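Local coordinates for ESX-1 secretion system protein EccA1 (Mycobacterium tuberculosis, PDB 4F3V) that probably hydrolyses ATP to help power export of ESX-1 virulence factors such as EsxA and EsxB, this chain being its N-terminal, tetratricopeptide-repeat (TPR) domain, at residues A182-F187 and L254-A259; I44-R48 and L81-I85; A211-M216 and L230-L234. All blocks are in the same frame, centred on the assembly; numbering follows the deposited sequence.

Contact 1: residues A182-F187 and L254-A259; sequences ANLALF and LKTTTA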
loop_
_atom_site.group_PDB
_atom_site.type_symbol
_atom_site.label_atom_id
_atom_site.label_comp_id
_atom_site.label_asym_id
_atom_site.label_seq_id
_atom_site.Cartn_x
_atom_site.Cartn_y
_atom_site.Cartn_z
ATOM N N ALA A 182 12.936 -2.286 -14.188
ATOM C CA ALA A 182 12.724 -3.607 -14.792
ATOM C C ALA A 182 11.586 -3.605 -15.814
ATOM O O ALA A 182 11.737 -4.147 -16.914
ATOM C CB ALA A 182 12.474 -4.632 -13.705
ATOM N N ASN A 183 10.481 -2.953 -15.471
ATOM C CA ASN A 183 9.336 -2.886 -16.358
ATOM C C ASN A 183 9.580 -2.030 -17.609
ATOM O O ASN A 183 8.818 -2.105 -18.568
ATOM C CB ASN A 183 8.106 -2.405 -15.581
ATOM C CG ASN A 183 7.426 -3.522 -14.803
ATOM O OD1 ASN A 183 6.730 -4.337 -15.385
ATOM N ND2 ASN A 183 7.614 -3.553 -13.496
ATOM N N LEU A 184 10.615 -1.191 -17.559
ATOM C CA LEU A 184 11.062 -0.402 -18.692
ATOM C C LEU A 184 12.258 -1.065 -19.425
ATOM O O LEU A 184 12.903 -0.438 -20.274
ATOM C CB LEU A 184 11.441 1.011 -18.231
ATOM C CG LEU A 184 10.296 1.894 -17.700
ATOM C CD1 LEU A 184 10.824 3.088 -16.904
ATOM C CD2 LEU A 184 9.376 2.336 -18.843
ATOM N N ALA A 185 12.533 -2.325 -19.102
ATOM C CA ALA A 185 13.608 -3.092 -19.730
ATOM C C ALA A 185 15.012 -2.541 -19.445
ATOM O O ALA A 185 15.959 -2.817 -20.189
ATOM C CB ALA A 185 13.369 -3.215 -21.241
ATOM N N LEU A 186 15.134 -1.795 -18.345
ATOM C CA LEU A 186 16.405 -1.264 -17.868
ATOM C C LEU A 186 16.928 -2.248 -16.830
ATOM O O LEU A 186 16.980 -1.967 -15.636
ATOM C CB LEU A 186 16.208 0.127 -17.268
ATOM C CG LEU A 186 15.596 1.180 -18.201
ATOM C CD1 LEU A 186 15.442 2.513 -17.495
ATOM C CD2 LEU A 186 16.400 1.351 -19.479
ATOM N N PHE A 187 17.301 -3.418 -17.324
ATOM C CA PHE A 187 17.482 -4.574 -16.481
ATOM C C PHE A 187 18.722 -4.496 -15.583
ATOM O O PHE A 187 18.685 -4.956 -14.437
ATOM C CB PHE A 187 17.524 -5.844 -17.355
ATOM C CG PHE A 187 16.221 -6.140 -18.067
ATOM C CD1 PHE A 187 15.045 -6.267 -17.343
ATOM C CD2 PHE A 187 16.161 -6.273 -19.452
ATOM C CE1 PHE A 187 13.837 -6.541 -17.974
ATOM C CE2 PHE A 187 14.953 -6.534 -20.086
ATOM C CZ PHE A 187 13.794 -6.676 -19.330
ATOM N N LEU A 254 8.818 -11.278 -18.454
ATOM C CA LEU A 254 8.223 -9.982 -18.186
ATOM C C LEU A 254 7.943 -9.246 -19.506
ATOM O O LEU A 254 8.827 -9.141 -20.354
ATOM C CB LEU A 254 9.197 -9.167 -17.341
ATOM C CG LEU A 254 8.737 -7.813 -16.873
ATOM C CD1 LEU A 254 7.494 -7.995 -16.010
ATOM C CD2 LEU A 254 9.886 -7.080 -16.174
ATOM N N LYS A 255 6.724 -8.762 -19.687
ATOM C CA LYS A 255 6.409 -7.935 -20.857
ATOM C C LYS A 255 6.749 -6.520 -20.470
ATOM O O LYS A 255 6.240 -6.028 -19.479
ATOM C CB LYS A 255 4.937 -8.060 -21.246
ATOM C CG LYS A 255 4.539 -9.496 -21.538
ATOM C CD LYS A 255 3.141 -9.632 -22.143
ATOM C CE LYS A 255 2.677 -11.085 -22.107
ATOM N NZ LYS A 255 1.345 -11.228 -22.759
ATOM N N THR A 256 7.659 -5.876 -21.184
ATOM C CA THR A 256 8.131 -4.564 -20.758
ATOM C C THR A 256 7.507 -3.481 -21.619
ATOM O O THR A 256 6.924 -3.769 -22.647
ATOM C CB THR A 256 9.669 -4.469 -20.790
ATOM O OG1 THR A 256 10.114 -4.792 -22.110
ATOM C CG2 THR A 256 10.327 -5.403 -19.727
ATOM N N THR A 257 7.615 -2.238 -21.164
ATOM C CA THR A 257 7.157 -1.080 -21.916
ATOM C C THR A 257 8.295 -0.047 -21.972
ATOM O O THR A 257 9.445 -0.345 -21.599
ATOM C CB THR A 257 5.848 -0.516 -21.308
ATOM O OG1 THR A 257 5.288 0.504 -22.158
ATOM C CG2 THR A 257 6.079 0.048 -19.909
ATOM N N THR A 258 7.979 1.159 -22.436
ATOM C CA THR A 258 8.948 2.265 -22.567
ATOM C C THR A 258 8.257 3.581 -22.224
ATOM O O THR A 258 7.013 3.662 -22.208
ATOM C CB THR A 258 9.476 2.366 -24.009
ATOM O OG1 THR A 258 8.421 2.803 -24.858
ATOM C CG2 THR A 258 9.988 1.019 -24.517
ATOM N N ALA A 259 9.055 4.619 -21.989
ATOM C CA ALA A 259 8.534 5.958 -21.751
ATOM C C ALA A 259 7.621 6.411 -22.903
ATOM O O ALA A 259 6.516 6.930 -22.678
ATOM C CB ALA A 259 9.671 6.944 -21.567
HETATM O O HOH W 1 5.655 -3.721 -18.019
#
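The backbone N of Thr257 donates to Asn183 O over 2.9 Å with an N-H...O angle of 171°. Beside it, Leu184 CA lies 3.3 Å from Thr257 O in a CA-H...O contact. A water adds an indirect link, donating to both Asn183 OD1 and Lys255 O; Asn183 ND2 is turned back to Val179 O of its own helix. Methyl contacts lie to both sides of this bond along the chain. Thr256 holds CG2 anti to its carbonyl carbon, with OG1 at chi1 56°; this sends the methyl against the carbonyl Ala182 O, at 3.4 Å, and obliquely to the Phe187 ring, 3.7 Å from CZ, and OG1 to Ala185 CB. Leu254 CD2 reaches the ring edge. Leu184 CD2 lies 3.7 Å from Thr258 CA. Ala185, with positive phi, is the C-prime residue of the Schellman motif ending helix 167-183. Thr258 then N-caps helix 259-263 through a bond from Gln261 N to its OG1. The extended chain is thus fastened to a helix C terminus through a main-chain carbonyl, the water and methyl contacts, an attachment near the surface that depends little on charged side chains.

Contact 2: residues I44-R48 and L81-I85; sequences IGRIR and LNARI. With SO4 (sulfate ion), chain D.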
loop_
_atom_site.group_PDB
_atom_site.type_symbol
_atom_site.label_atom_id
_atom_site.label_comp_id
_atom_site.label_asym_id
_atom_site.label_seq_id
_atom_site.Cartn_x
_atom_site.Cartn_y
_atom_site.Cartn_z
ATOM N N ILE A 44 -12.727 3.111 11.976
ATOM C CA ILE A 44 -11.352 2.706 12.249
ATOM C C ILE A 44 -11.317 1.502 13.228
ATOM O O ILE A 44 -10.503 0.598 13.088
ATOM C CB ILE A 44 -10.509 3.911 12.755
ATOM C CG1 ILE A 44 -10.422 4.971 11.627
ATOM C CG2 ILE A 44 -9.117 3.473 13.208
ATOM C CD1 ILE A 44 -9.886 6.328 12.081
ATOM N N GLY A 45 -12.182 1.518 14.223
ATOM C CA GLY A 45 -12.339 0.364 15.132
ATOM C C GLY A 45 -12.661 -0.907 14.357
ATOM O O GLY A 45 -12.092 -1.968 14.627
ATOM N N ARG A 46 -13.543 -0.805 13.359
ATOM C CA ARG A 46 -13.890 -1.970 12.531
ATOM C C ARG A 46 -12.666 -2.501 11.784
ATOM O O ARG A 46 -12.443 -3.732 11.727
ATOM C CB ARG A 46 -15.016 -1.658 11.558
ATOM C CG ARG A 46 -16.366 -1.482 12.243
ATOM C CD ARG A 46 -17.446 -0.987 11.303
ATOM N NE ARG A 46 -17.651 -1.880 10.168
ATOM C CZ ARG A 46 -18.800 -2.035 9.499
ATOM N NH1 ARG A 46 -19.894 -1.347 9.814
ATOM N NH2 ARG A 46 -18.837 -2.873 8.482
ATOM N N ILE A 47 -11.871 -1.576 11.236
ATOM C CA ILE A 47 -10.609 -1.929 10.572
ATOM C C ILE A 47 -9.695 -2.682 11.542
ATOM O O ILE A 47 -9.132 -3.714 11.213
ATOM C CB ILE A 47 -9.871 -0.678 10.023
ATOM C CG1 ILE A 47 -10.673 -0.051 8.875
ATOM C CG2 ILE A 47 -8.473 -1.067 9.556
ATOM C CD1 ILE A 47 -10.103 1.254 8.314
ATOM N N ARG A 48 -9.575 -2.157 12.760
ATOM C CA ARG A 48 -8.775 -2.821 13.772
ATOM C C ARG A 48 -9.249 -4.267 14.024
ATOM O O ARG A 48 -8.430 -5.131 14.352
ATOM C CB ARG A 48 -8.822 -2.018 15.063
ATOM C CG ARG A 48 -8.308 -2.728 16.294
ATOM C CD ARG A 48 -6.825 -2.981 16.213
ATOM N NE ARG A 48 -6.363 -3.567 17.469
ATOM C CZ ARG A 48 -6.524 -4.837 17.825
ATOM N NH1 ARG A 48 -7.137 -5.702 17.032
ATOM N NH2 ARG A 48 -6.068 -5.241 18.997
ATOM N N LEU A 81 -6.000 2.187 20.109
ATOM C CA LEU A 81 -6.599 1.068 19.364
ATOM C C LEU A 81 -5.563 0.224 18.608
ATOM O O LEU A 81 -5.825 -0.943 18.285
ATOM C CB LEU A 81 -7.658 1.555 18.387
ATOM C CG LEU A 81 -9.034 1.794 18.985
ATOM C CD1 LEU A 81 -8.925 2.906 20.027
ATOM C CD2 LEU A 81 -10.033 2.108 17.877
ATOM N N ASN A 82 -4.409 0.828 18.299
ATOM C CA ASN A 82 -3.341 0.184 17.518
ATOM C C ASN A 82 -3.847 -0.333 16.167
ATOM O O ASN A 82 -3.495 -1.430 15.743
ATOM C CB ASN A 82 -2.647 -0.943 18.292
ATOM C CG ASN A 82 -1.892 -0.441 19.512
ATOM O OD1 ASN A 82 -1.107 0.505 19.423
ATOM N ND2 ASN A 82 -2.121 -1.081 20.665
ATOM N N ALA A 83 -4.694 0.454 15.502
ATOM C CA ALA A 83 -5.145 0.122 14.140
ATOM C C ALA A 83 -3.990 0.402 13.162
ATOM O O ALA A 83 -3.183 1.315 13.398
ATOM C CB ALA A 83 -6.380 0.917 13.771
ATOM N N ARG A 84 -3.876 -0.425 12.127
ATOM C CA ARG A 84 -2.853 -0.267 11.087
ATOM C C ARG A 84 -3.530 -0.458 9.743
ATOM O O ARG A 84 -4.498 -1.202 9.658
ATOM C CB ARG A 84 -1.726 -1.284 11.265
ATOM C CG ARG A 84 -0.993 -1.173 12.602
ATOM C CD ARG A 84 0.219 -2.113 12.655
ATOM N NE ARG A 84 1.295 -1.662 11.757
ATOM C CZ ARG A 84 2.256 -0.781 12.057
ATOM N NH1 ARG A 84 2.337 -0.197 13.245
ATOM N NH2 ARG A 84 3.128 -0.446 11.133
ATOM N N ILE A 85 -3.037 0.211 8.705
ATOM C CA ILE A 85 -3.561 0.049 7.340
ATOM C C ILE A 85 -2.416 -0.298 6.350
ATOM O O ILE A 85 -1.241 -0.001 6.595
ATOM C CB ILE A 85 -4.352 1.268 6.825
ATOM C CG1 ILE A 85 -3.719 2.605 7.220
ATOM C CG2 ILE A 85 -5.806 1.232 7.303
ATOM C CD1 ILE A 85 -2.588 3.081 6.347
HETATM S S SO4 D . 5.540 1.520 13.234
HETATM O O1 SO4 D . 6.514 0.447 13.550
HETATM O O2 SO4 D . 4.892 1.191 11.946
HETATM O O3 SO4 D . 4.496 1.604 14.282
HETATM O O4 SO4 D . 6.248 2.810 13.134
HETATM O O HOH W 2 -4.947 -3.281 20.620
#
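Arg48 lies over the turn at Leu81 and Asn82, and its NE donates to Leu81 O over 2.8 Å. The acceptor sits at the guanidinium edge, 10° out of its plane, and NE approaches in line with the carbonyl, although the N-H itself is bent, with an angle of 132°. The side chain leaves the helix with CG anti to the backbone N (chi1 167°) and then bends at chi2, which brings the methylenes alongside the same carbonyl: CD is 3.1 Å from Leu81 O. A water accepts from Arg48 NH2 and donates weakly to Leu81 O, while NH1 forms a salt bridge with Glu22. The guanidinium is therefore held from several directions, which should restrict its rotation.

Next to this polar end, Ala83 points its methyl at the helix between two side chains one turn apart. Its CB lies 3.8 Å from Ile44 CG2 and 4.0 Å from Arg48 CB. Leu81 CD2 rests on Gly45 CA, where no side chain stands between it and the helix backbone. Further along, Ile47 of the helix and Ile85 of the strand meet at an oblique angle through their CG2 methyls, 4.2 Å apart. Arg84 points away from the helix; its NE bonds to Thr95 OG1, and NH1 donates to O3 of a sulfate probably left from crystallisation.

Backbone bonds pair Ala83 with Val98 and Ile85 with Tyr96, and Ile44 also touches Phe67, Met78 and Val98. The arrangement is the packing of helix 40-48 against one strand of a small antiparallel beta hairpin, 84-86 with 95-97, a two-stranded element in an otherwise largely helical domain.

Contact 3: residues A211-M216 and L230-L234; sequences AWYLAM and LLEWL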
loop_
_atom_site.group_PDB
_atom_site.type_symbol
_atom_site.label_atom_id
_atom_site.label_comp_id
_atom_site.label_asym_id
_atom_site.label_seq_id
_atom_site.Cartn_x
_atom_site.Cartn_y
_atom_site.Cartn_z
ATOM N N ALA A 211 12.804 -10.370 -5.371
ATOM C CA ALA A 211 13.278 -11.627 -5.997
ATOM C C ALA A 211 12.633 -11.858 -7.367
ATOM O O ALA A 211 13.302 -12.234 -8.313
ATOM C CB ALA A 211 13.026 -12.818 -5.076
ATOM N N TRP A 212 11.330 -11.599 -7.466
ATOM C CA TRP A 212 10.614 -11.766 -8.722
ATOM C C TRP A 212 11.173 -10.932 -9.831
ATOM O O TRP A 212 11.434 -11.421 -10.918
ATOM C CB TRP A 212 9.133 -11.427 -8.549
ATOM C CG TRP A 212 8.360 -11.503 -9.827
ATOM C CD1 TRP A 212 7.887 -10.442 -10.609
ATOM C CD2 TRP A 212 7.897 -12.715 -10.499
ATOM N NE1 TRP A 212 7.210 -10.910 -11.702
ATOM C CE2 TRP A 212 7.173 -12.273 -11.691
ATOM C CE3 TRP A 212 8.012 -14.087 -10.241
ATOM C CZ2 TRP A 212 6.603 -13.182 -12.580
ATOM C CZ3 TRP A 212 7.433 -14.987 -11.138
ATOM C CH2 TRP A 212 6.752 -14.545 -12.291
ATOM N N TYR A 213 11.369 -9.651 -9.569
ATOM C CA TYR A 213 11.859 -8.754 -10.606
ATOM C C TYR A 213 13.342 -8.956 -10.904
ATOM O O TYR A 213 13.763 -8.789 -12.056
ATOM C CB TYR A 213 11.483 -7.293 -10.293
ATOM C CG TYR A 213 10.028 -7.010 -10.624
ATOM C CD1 TYR A 213 9.609 -6.862 -11.950
ATOM C CD2 TYR A 213 9.069 -6.921 -9.639
ATOM C CE1 TYR A 213 8.272 -6.624 -12.279
ATOM C CE2 TYR A 213 7.728 -6.684 -9.952
ATOM C CZ TYR A 213 7.342 -6.526 -11.266
ATOM O OH TYR A 213 6.021 -6.291 -11.572
ATOM N N LEU A 214 14.133 -9.333 -9.897
ATOM C CA LEU A 214 15.518 -9.757 -10.173
ATOM C C LEU A 214 15.497 -10.959 -11.101
ATOM O O LEU A 214 16.270 -11.003 -12.058
ATOM C CB LEU A 214 16.303 -10.105 -8.897
ATOM C CG LEU A 214 16.887 -8.959 -8.046
ATOM C CD1 LEU A 214 17.355 -9.470 -6.668
ATOM C CD2 LEU A 214 18.046 -8.287 -8.803
ATOM N N ALA A 215 14.640 -11.948 -10.818
ATOM C CA ALA A 215 14.578 -13.172 -11.645
ATOM C C ALA A 215 14.184 -12.825 -13.056
ATOM O O ALA A 215 14.793 -13.310 -14.030
ATOM C CB ALA A 215 13.619 -14.207 -11.062
ATOM N N MET A 216 13.165 -11.984 -13.192
ATOM C CA MET A 216 12.713 -11.563 -14.524
ATOM C C MET A 216 13.799 -10.787 -15.274
ATOM O O MET A 216 14.003 -11.008 -16.469
ATOM C CB MET A 216 11.429 -10.737 -14.427
ATOM C CG MET A 216 10.189 -11.544 -14.059
ATOM S SD MET A 216 9.794 -12.906 -15.181
ATOM C CE MET A 216 10.115 -14.353 -14.185
ATOM N N LEU A 230 16.879 -17.684 -8.343
ATOM C CA LEU A 230 15.996 -16.741 -7.659
ATOM C C LEU A 230 14.553 -17.287 -7.527
ATOM O O LEU A 230 13.906 -17.108 -6.495
ATOM C CB LEU A 230 16.029 -15.374 -8.359
ATOM C CG LEU A 230 17.328 -14.559 -8.165
ATOM C CD1 LEU A 230 17.585 -13.603 -9.334
ATOM C CD2 LEU A 230 17.370 -13.789 -6.840
ATOM N N LEU A 231 14.061 -17.940 -8.580
ATOM C CA LEU A 231 12.711 -18.519 -8.567
ATOM C C LEU A 231 12.626 -19.732 -7.637
ATOM O O LEU A 231 11.624 -19.909 -6.933
ATOM C CB LEU A 231 12.246 -18.863 -9.990
ATOM C CG LEU A 231 12.035 -17.646 -10.912
ATOM C CD1 LEU A 231 11.876 -18.011 -12.384
ATOM C CD2 LEU A 231 10.823 -16.846 -10.460
ATOM N N GLU A 232 13.690 -20.542 -7.577
ATOM C CA GLU A 232 13.743 -21.633 -6.586
ATOM C C GLU A 232 13.714 -21.096 -5.163
ATOM O O GLU A 232 13.038 -21.649 -4.285
ATOM C CB GLU A 232 14.988 -22.532 -6.795
ATOM C CG GLU A 232 14.952 -23.322 -8.091
ATOM C CD GLU A 232 16.203 -24.145 -8.402
ATOM O OE1 GLU A 232 17.275 -23.916 -7.808
ATOM O OE2 GLU A 232 16.098 -25.035 -9.279
ATOM N N TRP A 233 14.435 -20.007 -4.928
ATOM C CA TRP A 233 14.404 -19.365 -3.620
ATOM C C TRP A 233 12.995 -18.900 -3.298
ATOM O O TRP A 233 12.490 -19.113 -2.182
ATOM C CB TRP A 233 15.390 -18.214 -3.573
ATOM C CG TRP A 233 15.339 -17.498 -2.278
ATOM C CD1 TRP A 233 16.015 -17.821 -1.121
ATOM C CD2 TRP A 233 14.516 -16.339 -1.935
ATOM N NE1 TRP A 233 15.701 -16.950 -0.123
ATOM C CE2 TRP A 233 14.799 -16.044 -0.547
ATOM C CE3 TRP A 233 13.634 -15.518 -2.636
ATOM C CZ2 TRP A 233 14.200 -14.994 0.113
ATOM C CZ3 TRP A 233 13.031 -14.459 -1.957
ATOM C CH2 TRP A 233 13.303 -14.211 -0.622
ATOM N N LEU A 234 12.336 -18.279 -4.277
ATOM C CA LEU A 234 10.950 -17.798 -4.092
ATOM C C LEU A 234 9.972 -18.927 -3.825
ATOM O O LEU A 234 9.140 -18.808 -2.934
ATOM C CB LEU A 234 10.450 -17.015 -5.301
ATOM C CG LEU A 234 10.564 -15.502 -5.292
ATOM C CD1 LEU A 234 10.011 -14.990 -6.638
ATOM C CD2 LEU A 234 9.818 -14.836 -4.102
#
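Ala211 and Ala215, one turn apart, face Leu230, Leu231, Trp233 and Leu234 in the antiparallel packing of helices 207-221 and 224-237, a helical hairpin of the kind from which TPR domains are built. The axes of the short segments approach to 9.2 Å, with 156° between their N-to-C directions.

Ala211 CB sits 3.6 Å from Leu234 CG and also meets the six-membered part of the Trp233 indole, obliquely rather than squarely over a face. One turn on, Ala215 CB touches both Leu230 CB and Leu231 CG, each at 3.8 Å. The small alanine side chains bring the larger residues of the second helix up to the first helix's backbone: Leu230 CD1 reaches Ala215 N and Leu214 CB, while Leu234 CD1 lies 3.7 Å from Trp212 N.

One flank of the interface is made by Trp212. A chi1 of 177° turns its indole away from the backbone N, beside the carbonyl carbon; there it crosses Leu231 obliquely, while Leu234 CD1 comes to its edge. Met216 CG covers part of one face of this indole, 3.8 Å above the plane, and Trp212 CD1 in turn stands over the centre of the Tyr213 ring. Intrahelical packing thus probably helps to set the orientation of the tryptophan.

Farther out, helix 241-248 packs on this flank through Ala246 against Trp212, Val243 against Leu234 and Leu247 against Leu231; Lys242 makes a cation-pi contact with the indole. Leu214 also touches Glu191, Leu194 and Thr195 of helix 187-198. Obliquely to the Trp212 indole, Leu231 CD2 lies 3.9 Å from both CE3 and CZ3.

From the N terminus, contact 2 closes first, joining helix 40-48 to residues 81-85, which run into strand 84-86, with 32 residues between, 13 of them helical. It is complete before either other contact opens and lies on the far side of the chain's centre from both. Contact 1 then opens at the end of helix 167-183 and closes after 66 residues, at the start of helix 259-263. Contact 3 falls within that span, pairing the successive helices 207-221 and 224-237. Contacts 1 and 3 touch: Tyr213 packs against Ala182, Asn183 and Leu254, and Met216 SD lies near Leu254 N. Together they tie the returning C-terminal chain to the helices that lie between in sequence, whereas contact 2 is about 38 Å from contact 1 between centres.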